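Local atomic coordinates of lactaldehyde dehydrogenase (Methanocaldococcus jannaschii, PDB entry 3PQA), a protein that oxidises lactaldehyde to lactate with NAD as its preferred cofactor, a step in coenzyme F420 biosynthesis. Residues 249-253 with 284-288; 153-159 with 450-455; 139-143 with 270-275. One frame throughout, in Å; residues are numbered along the deposited sequence.

Contact 1 (249-253 with 284-288); sequences IVLKD and DESIA
Val250 and Asp284 are joined by a backbone hydrogen bond, in which Asp284 N donates to Val250 O at 3.1 Å. Just beyond it a water continues the pairing: it accepts from Lys252 N and donates to Asp284 OD1 at 2.7 Å, bridging the two segments where direct strand bonding gives way to loop. The other oxygen of this carboxylate works within its own segment. Asp284 OD2 takes the N-H of Ser286 on its anti side at 2.9 Å, forming an Asx turn; each oxygen has a partner, which probably limits the rotation of the carboxylate.

The apolar part centres on Ile287. Its CG1 stands between the backbone N and the carbonyl carbon (chi1 56°), which sends CD1 across to Val250 CG1 at 3.7 Å and over the Leu251 carbonyl, 3.5 Å from its O. Lys252 contributes the root of its side chain: CB rests 3.4 Å from Ser286 OG and 3.8 Å from Asp284 CG. Its NZ stays 4.9 Å from Asp284 OD1, too far for a salt bridge. Leu256 of helix 256-268 packs on both Val250 and Ile287.

The pairing marks the C-terminal ends of parallel strands 246-250 and 278-284, neighbours joined by a beta-alpha-beta crossover through helix 256-268, while Ile287 is the N-cap residue of helix 288-300. This is the alpha/beta catalytic domain of aldehyde dehydrogenases.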
loop_
_atom_site.group_PDB
_atom_site.type_symbol
_atom_site.label_atom_id
_atom_site.label_comp_id
_atom_site.label_asym_id
_atom_site.label_seq_id
_atom_site.Cartn_x
_atom_site.Cartn_y
_atom_site.Cartn_z
ATOM N N ILE B 249 -11.720 -9.564 -29.484
ATOM C CA ILE B 249 -13.004 -10.261 -29.577
ATOM C C ILE B 249 -14.109 -9.240 -29.733
ATOM O O ILE B 249 -14.181 -8.303 -28.960
ATOM C CB ILE B 249 -13.253 -11.067 -28.277
ATOM C CG1 ILE B 249 -12.241 -12.212 -28.189
ATOM C CG2 ILE B 249 -14.741 -11.532 -28.162
ATOM C CD1 ILE B 249 -12.071 -12.817 -26.805
ATOM N N VAL B 250 -14.976 -9.435 -30.724
ATOM C CA VAL B 250 -16.059 -8.487 -30.967
ATOM C C VAL B 250 -17.354 -9.255 -30.787
ATOM O O VAL B 250 -17.695 -10.095 -31.634
ATOM C CB VAL B 250 -15.993 -7.888 -32.391
ATOM C CG1 VAL B 250 -17.171 -6.912 -32.652
ATOM C CG2 VAL B 250 -14.660 -7.181 -32.630
ATOM N N LEU B 251 -18.056 -8.989 -29.685
ATOM C CA LEU B 251 -19.345 -9.653 -29.426
ATOM C C LEU B 251 -20.469 -8.993 -30.230
ATOM O O LEU B 251 -20.324 -7.872 -30.698
ATOM C CB LEU B 251 -19.688 -9.655 -27.935
ATOM C CG LEU B 251 -18.706 -10.378 -27.004
ATOM C CD1 LEU B 251 -19.325 -10.549 -25.631
ATOM C CD2 LEU B 251 -18.338 -11.733 -27.561
ATOM N N LYS B 252 -21.591 -9.684 -30.379
ATOM C CA LYS B 252 -22.671 -9.193 -31.239
ATOM C C LYS B 252 -23.321 -7.898 -30.748
ATOM O O LYS B 252 -23.990 -7.221 -31.521
ATOM C CB LYS B 252 -23.733 -10.279 -31.460
ATOM C CG LYS B 252 -24.503 -10.675 -30.207
ATOM C CD LYS B 252 -25.467 -11.829 -30.517
ATOM C CE LYS B 252 -26.229 -12.262 -29.276
ATOM N NZ LYS B 252 -25.334 -12.945 -28.281
ATOM N N ASP B 253 -23.140 -7.563 -29.470
ATOM C CA ASP B 253 -23.697 -6.324 -28.940
ATOM C C ASP B 253 -22.708 -5.145 -28.950
ATOM O O ASP B 253 -23.013 -4.078 -28.414
ATOM C CB ASP B 253 -24.240 -6.542 -27.523
ATOM C CG ASP B 253 -23.139 -6.693 -26.500
ATOM O OD1 ASP B 253 -22.156 -7.426 -26.775
ATOM O OD2 ASP B 253 -23.241 -6.059 -25.435
ATOM N N ASP B 284 -18.483 -12.250 -33.757
ATOM C CA ASP B 284 -19.709 -13.045 -33.759
ATOM C C ASP B 284 -20.239 -13.225 -35.178
ATOM O O ASP B 284 -20.303 -12.255 -35.935
ATOM C CB ASP B 284 -20.784 -12.401 -32.895
ATOM C CG ASP B 284 -21.916 -13.362 -32.591
ATOM O OD1 ASP B 284 -21.839 -14.035 -31.549
ATOM O OD2 ASP B 284 -22.855 -13.475 -33.410
ATOM N N GLU B 285 -20.631 -14.460 -35.505
ATOM C CA GLU B 285 -21.215 -14.803 -36.810
ATOM C C GLU B 285 -22.288 -13.825 -37.242
ATOM O O GLU B 285 -22.371 -13.461 -38.429
ATOM C CB GLU B 285 -21.837 -16.206 -36.780
ATOM C CG GLU B 285 -20.816 -17.329 -36.842
ATOM C CD GLU B 285 -21.439 -18.718 -36.780
ATOM O OE1 GLU B 285 -22.686 -18.826 -36.831
ATOM O OE2 GLU B 285 -20.679 -19.699 -36.647
ATOM N N SER B 286 -23.109 -13.417 -36.279
ATOM C CA SER B 286 -24.295 -12.621 -36.563
ATOM C C SER B 286 -23.942 -11.223 -37.093
ATOM O O SER B 286 -24.743 -10.612 -37.800
ATOM C CB SER B 286 -25.218 -12.537 -35.333
ATOM O OG SER B 286 -24.849 -11.465 -34.476
ATOM N N ILE B 287 -22.740 -10.736 -36.780
ATOM C CA ILE B 287 -22.353 -9.383 -37.191
ATOM C C ILE B 287 -21.091 -9.347 -38.071
ATOM O O ILE B 287 -20.588 -8.260 -38.387
ATOM C CB ILE B 287 -22.151 -8.431 -35.973
ATOM C CG1 ILE B 287 -21.127 -9.003 -34.990
ATOM C CG2 ILE B 287 -23.489 -8.118 -35.284
ATOM C CD1 ILE B 287 -20.425 -7.927 -34.166
ATOM N N ALA B 288 -20.606 -10.530 -38.453
ATOM C CA ALA B 288 -19.306 -10.676 -39.105
ATOM C C ALA B 288 -19.230 -9.950 -40.448
ATOM O O ALA B 288 -18.256 -9.245 -40.720
ATOM C CB ALA B 288 -18.947 -12.142 -39.264
HETATM O O HOH W 1 -21.315 -12.410 -29.417
#

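Contact 2 (153-159 with 450-455); sequences PAIATGN and AMEEMS
Pro153 and Met451 bring together the last turns of helices 145-156 and 447-453, the first of which ends in a Schellman motif with Gly158 as its C-prime residue: Asn159 N bonds back to Ala154 O and Gly158 N to Ile155 O. Both lie beside the sheet of strand 122-138 in the Rossmann-like cofactor-binding domain.

The packing between the turns is apolar. The Pro153 ring lies against the second helix with CG 3.6 Å from Ala450 CB and CB 3.6 Å from Met451 CG. Met454 is extended beyond CG and reaches back along the first helix, placing SD 3.5 Å from Ala154 N and 3.8 Å from Ala154 CB and also close to the Pro153 ring. Met451 takes a different course: its chain bends at the thioether (chi3 65°), which sets CE 3.9 Å from Ala156 CB. Between the two methionines sits Thr157. Its CG2 touches Met451 CB at 3.6 Å, while its OG1 is turned back to donate to Pro153 O, so the hydroxyl is satisfied within its own helix end. Tyr108 of helix 88-111 packs on Met451 from outside the pair.

Polar links close the C-terminal side. Asn159 OD1 accepts from Gly132 N of strand 122-138, the same strand that pairs with Met454 through Val131 and with 455-463 in antiparallel fashion; helix end, loop and sheet are thus tied at one place. Ser455 OG donates to Met451 O at 2.9 Å as the chain leaves the helix for strand 455-463. With its OD1 held, the buried amide of Asn159 has little freedom to flip, and its ND2 gives a weak bond to Ala154 O and a stronger one across to Met454 O, 3.0 Å long with an N-H...O angle of 158°.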
loop_
_atom_site.group_PDB
_atom_site.type_symbol
_atom_site.label_atom_id
_atom_site.label_comp_id
_atom_site.label_asym_id
_atom_site.label_seq_id
_atom_site.Cartn_x
_atom_site.Cartn_y
_atom_site.Cartn_z
ATOM N N PRO B 153 13.954 3.400 -14.487
ATOM C CA PRO B 153 13.898 2.669 -13.199
ATOM C C PRO B 153 15.249 2.156 -12.679
ATOM O O PRO B 153 15.454 2.119 -11.464
ATOM C CB PRO B 153 12.939 1.505 -13.467
ATOM C CG PRO B 153 12.869 1.369 -14.948
ATOM C CD PRO B 153 13.202 2.703 -15.557
ATOM N N ALA B 154 16.162 1.761 -13.577
ATOM C CA ALA B 154 17.499 1.324 -13.161
ATOM C C ALA B 154 18.286 2.417 -12.446
ATOM O O ALA B 154 18.882 2.172 -11.390
ATOM C CB ALA B 154 18.289 0.787 -14.360
ATOM N N ILE B 155 18.298 3.621 -13.022
ATOM C CA ILE B 155 18.938 4.777 -12.391
ATOM C C ILE B 155 18.258 5.096 -11.046
ATOM O O ILE B 155 18.917 5.285 -10.014
ATOM C CB ILE B 155 18.941 6.020 -13.320
ATOM C CG1 ILE B 155 19.843 5.784 -14.543
ATOM C CG2 ILE B 155 19.404 7.286 -12.565
ATOM C CD1 ILE B 155 19.760 6.906 -15.567
ATOM N N ALA B 156 16.929 5.107 -11.066
ATOM C CA ALA B 156 16.152 5.399 -9.861
ATOM C C ALA B 156 16.472 4.488 -8.676
ATOM O O ALA B 156 16.374 4.928 -7.518
ATOM C CB ALA B 156 14.664 5.344 -10.176
ATOM N N THR B 157 16.825 3.235 -8.969
ATOM C CA THR B 157 17.079 2.217 -7.941
ATOM C C THR B 157 18.579 1.990 -7.659
ATOM O O THR B 157 18.943 1.060 -6.937
ATOM C CB THR B 157 16.348 0.885 -8.279
ATOM O OG1 THR B 157 16.652 0.486 -9.626
ATOM C CG2 THR B 157 14.846 1.062 -8.141
ATOM N N GLY B 158 19.445 2.834 -8.228
ATOM C CA GLY B 158 20.883 2.821 -7.883
ATOM C C GLY B 158 21.730 1.748 -8.545
ATOM O O GLY B 158 22.764 1.356 -8.007
ATOM N N ASN B 159 21.298 1.305 -9.722
ATOM C CA ASN B 159 21.989 0.292 -10.500
ATOM C C ASN B 159 22.924 0.884 -11.532
ATOM O O ASN B 159 22.643 1.923 -12.101
ATOM C CB ASN B 159 20.984 -0.573 -11.246
ATOM C CG ASN B 159 20.104 -1.358 -10.320
ATOM O OD1 ASN B 159 20.544 -2.327 -9.713
ATOM N ND2 ASN B 159 18.850 -0.952 -10.208
ATOM N N ALA B 450 8.949 -1.806 -12.528
ATOM C CA ALA B 450 10.326 -2.136 -12.913
ATOM C C ALA B 450 11.294 -1.835 -11.764
ATOM O O ALA B 450 12.251 -2.591 -11.535
ATOM C CB ALA B 450 10.726 -1.370 -14.160
ATOM N N MET B 451 11.046 -0.750 -11.030
ATOM C CA MET B 451 11.899 -0.395 -9.893
ATOM C C MET B 451 11.915 -1.532 -8.868
ATOM O O MET B 451 12.980 -1.907 -8.345
ATOM C CB MET B 451 11.470 0.926 -9.246
ATOM C CG MET B 451 11.809 2.175 -10.062
ATOM S SD MET B 451 11.107 3.726 -9.368
ATOM C CE MET B 451 11.981 3.887 -7.767
ATOM N N GLU B 452 10.740 -2.109 -8.619
ATOM C CA GLU B 452 10.661 -3.247 -7.719
ATOM C C GLU B 452 11.451 -4.472 -8.212
ATOM O O GLU B 452 12.097 -5.148 -7.399
ATOM C CB GLU B 452 9.203 -3.613 -7.393
ATOM C CG GLU B 452 9.059 -4.724 -6.340
ATOM C CD GLU B 452 9.573 -4.323 -4.949
ATOM O OE1 GLU B 452 9.841 -3.120 -4.713
ATOM O OE2 GLU B 452 9.715 -5.206 -4.070
ATOM N N GLU B 453 11.399 -4.748 -9.517
ATOM C CA GLU B 453 12.150 -5.860 -10.143
ATOM C C GLU B 453 13.650 -5.582 -10.077
ATOM O O GLU B 453 14.437 -6.497 -9.915
ATOM C CB GLU B 453 11.763 -6.045 -11.617
ATOM C CG GLU B 453 10.259 -6.130 -11.901
ATOM C CD GLU B 453 9.664 -7.512 -11.738
ATOM O OE1 GLU B 453 10.411 -8.455 -11.386
ATOM O OE2 GLU B 453 8.424 -7.635 -11.962
ATOM N N MET B 454 14.022 -4.312 -10.201
ATOM C CA MET B 454 15.423 -3.891 -10.278
ATOM C C MET B 454 16.062 -3.593 -8.913
ATOM O O MET B 454 17.168 -3.061 -8.828
ATOM C CB MET B 454 15.564 -2.696 -11.244
ATOM C CG MET B 454 15.286 -3.066 -12.725
ATOM S SD MET B 454 15.389 -1.653 -13.853
ATOM C CE MET B 454 15.135 -2.480 -15.454
ATOM N N SER B 455 15.353 -3.932 -7.842
ATOM C CA SER B 455 15.929 -3.818 -6.524
ATOM C C SER B 455 15.694 -5.094 -5.725
ATOM O O SER B 455 14.871 -5.943 -6.114
ATOM C CB SER B 455 15.425 -2.545 -5.818
ATOM O OG SER B 455 14.031 -2.490 -5.733
#

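Contact 3 (139-143 with 270-275); sequences PFNFP and YAGQVC
Asn141 ND2 donates to Gln273 O at 2.9 Å with an N-H...O angle of 163°, the acceptor lying in the amide plane while the donor tilts from the plane of the carbonyl. Asn141 CG, set between backbone N and carbonyl carbon (chi1 61°), brings the amide there. Asn141 CB meets the edge of the Tyr270 ring, 3.4 Å from CE2. Phe142 CE2 rests 3.6 Å from Val274 CG1, and its ring stands obliquely to that of Tyr270, planes 73° apart. Phe140 brings its own edge to Tyr270 OH, CE1 at 3.6 Å, and its CZ lies 3.8 Å from Gln273 OE1.

The next shell fixes these groups. Tyr270 OH bonds to Ala84 O, and Lys86 makes cation-pi contacts with both Tyr270 and Phe142 besides bonding to Asn141 O. Gln273 OE1 accepts from Ile318 N; Gln273 is the centre of an inverse gamma turn, and its carbonyl faces Asn141. Replacing Tyr270 by a leucine would probably leave Ala84 O without its hydroxyl partner and Lys86 without one of its two aromatic partners, and open a gap beside Asn141 CB.

Two residues after Gln273 comes Cys275, probably the catalytic nucleophile as in its relatives. The contact thus joins the loop that carries this cysteine to the Pro-Phe-Asn-Phe-Pro loop, whose asparagine in aldehyde dehydrogenases usually helps form the oxyanion hole, a role Asn141 probably shares.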
loop_
_atom_site.group_PDB
_atom_site.type_symbol
_atom_site.label_atom_id
_atom_site.label_comp_id
_atom_site.label_asym_id
_atom_site.label_seq_id
_atom_site.Cartn_x
_atom_site.Cartn_y
_atom_site.Cartn_z
ATOM N N PRO B 139 14.456 -3.277 -27.830
ATOM C CA PRO B 139 14.006 -3.687 -29.144
ATOM C C PRO B 139 14.052 -2.547 -30.164
ATOM O O PRO B 139 14.220 -1.390 -29.791
ATOM C CB PRO B 139 12.550 -4.080 -28.870
ATOM C CG PRO B 139 12.113 -3.080 -27.902
ATOM C CD PRO B 139 13.309 -2.866 -26.984
ATOM N N PHE B 140 13.870 -2.891 -31.438
ATOM C CA PHE B 140 13.947 -1.925 -32.524
ATOM C C PHE B 140 12.695 -1.035 -32.623
ATOM O O PHE B 140 12.751 0.033 -33.228
ATOM C CB PHE B 140 14.170 -2.650 -33.871
ATOM C CG PHE B 140 12.913 -3.298 -34.430
ATOM C CD1 PHE B 140 11.936 -2.530 -35.073
ATOM C CD2 PHE B 140 12.693 -4.666 -34.287
ATOM C CE1 PHE B 140 10.775 -3.109 -35.572
ATOM C CE2 PHE B 140 11.538 -5.257 -34.796
ATOM C CZ PHE B 140 10.574 -4.478 -35.431
ATOM N N ASN B 141 11.573 -1.478 -32.048
ATOM C CA ASN B 141 10.258 -0.914 -32.423
ATOM C C ASN B 141 9.838 0.355 -31.676
ATOM O O ASN B 141 9.289 1.286 -32.279
ATOM C CB ASN B 141 9.145 -1.993 -32.405
ATOM C CG ASN B 141 8.947 -2.628 -31.033
ATOM O OD1 ASN B 141 9.817 -2.558 -30.158
ATOM N ND2 ASN B 141 7.776 -3.241 -30.833
ATOM N N PHE B 142 10.097 0.395 -30.368
ATOM C CA PHE B 142 9.949 1.617 -29.582
ATOM C C PHE B 142 11.281 1.788 -28.848
ATOM O O PHE B 142 11.339 1.721 -27.613
ATOM C CB PHE B 142 8.735 1.535 -28.628
ATOM C CG PHE B 142 7.406 1.457 -29.351
ATOM C CD1 PHE B 142 6.579 2.573 -29.438
ATOM C CD2 PHE B 142 7.013 0.268 -29.989
ATOM C CE1 PHE B 142 5.347 2.502 -30.140
ATOM C CE2 PHE B 142 5.806 0.186 -30.707
ATOM C CZ PHE B 142 4.970 1.306 -30.778
ATOM N N PRO B 143 12.365 2.009 -29.619
ATOM C CA PRO B 143 13.710 2.001 -29.041
ATOM C C PRO B 143 13.962 3.122 -28.038
ATOM O O PRO B 143 14.837 2.987 -27.177
ATOM C CB PRO B 143 14.613 2.145 -30.278
ATOM C CG PRO B 143 13.773 2.904 -31.259
ATOM C CD PRO B 143 12.376 2.410 -31.045
ATOM N N TYR B 270 2.252 1.486 -36.259
ATOM C CA TYR B 270 3.620 1.025 -36.550
ATOM C C TYR B 270 3.659 -0.250 -37.405
ATOM O O TYR B 270 4.483 -1.140 -37.193
ATOM C CB TYR B 270 4.484 0.932 -35.266
ATOM C CG TYR B 270 5.980 0.779 -35.546
ATOM C CD1 TYR B 270 6.624 1.581 -36.497
ATOM C CD2 TYR B 270 6.738 -0.168 -34.875
ATOM C CE1 TYR B 270 7.992 1.440 -36.755
ATOM C CE2 TYR B 270 8.107 -0.325 -35.133
ATOM C CZ TYR B 270 8.726 0.488 -36.066
ATOM O OH TYR B 270 10.075 0.322 -36.323
ATOM N N ALA B 271 2.770 -0.306 -38.398
ATOM C CA ALA B 271 2.710 -1.434 -39.350
ATOM C C ALA B 271 2.556 -2.789 -38.650
ATOM O O ALA B 271 3.038 -3.812 -39.131
ATOM C CB ALA B 271 3.939 -1.419 -40.285
ATOM N N GLY B 272 1.909 -2.791 -37.482
ATOM C CA GLY B 272 1.719 -4.011 -36.704
ATOM C C GLY B 272 2.951 -4.527 -35.963
ATOM O O GLY B 272 2.937 -5.646 -35.437
ATOM N N GLN B 273 4.020 -3.726 -35.912
ATOM C CA GLN B 273 5.264 -4.151 -35.263
ATOM C C GLN B 273 5.261 -3.749 -33.785
ATOM O O GLN B 273 6.194 -3.107 -33.297
ATOM C CB GLN B 273 6.490 -3.572 -35.975
ATOM C CG GLN B 273 6.515 -3.888 -37.459
ATOM C CD GLN B 273 7.668 -3.219 -38.176
ATOM O OE1 GLN B 273 8.609 -3.893 -38.611
ATOM N NE2 GLN B 273 7.621 -1.899 -38.287
ATOM N N VAL B 274 4.193 -4.121 -33.079
ATOM C CA VAL B 274 4.096 -3.847 -31.640
ATOM C C VAL B 274 3.795 -5.163 -30.926
ATOM O O VAL B 274 3.019 -5.984 -31.437
ATOM C CB VAL B 274 3.004 -2.792 -31.298
ATOM C CG1 VAL B 274 3.224 -2.218 -29.887
ATOM C CG2 VAL B 274 2.961 -1.667 -32.326
ATOM N N CYS B 275 4.402 -5.388 -29.760
ATOM C CA CYS B 275 4.170 -6.659 -29.075
ATOM C C CYS B 275 2.693 -6.862 -28.752
ATOM O O CYS B 275 2.250 -7.996 -28.638
ATOM C CB CYS B 275 4.996 -6.808 -27.810
ATOM S SG CYS B 275 4.724 -5.528 -26.655
#

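From the N terminus the chain meets 139-143 after strand 122-138, then 153-159 at the end of helix 145-156, then 249-253 at the end of strand 246-250. Contact 3 closes first, when 270-275 returns to 139-143; contact 1 follows at 284-288, and contact 2 only at 450-455. Contact 1 falls within the span of contact 2, whereas contact 3 crosses both. Contacts 1 and 2 lie on opposite sides of the chain's centre: one joins the end of strand 246-250 to the turn before helix 288-300, the other packs two helix ends beside the sheet of strand 122-138. Contact 3 links the loop after strand 122-138 to that before strand 278-284, joining cofactor-binding and catalytic domains.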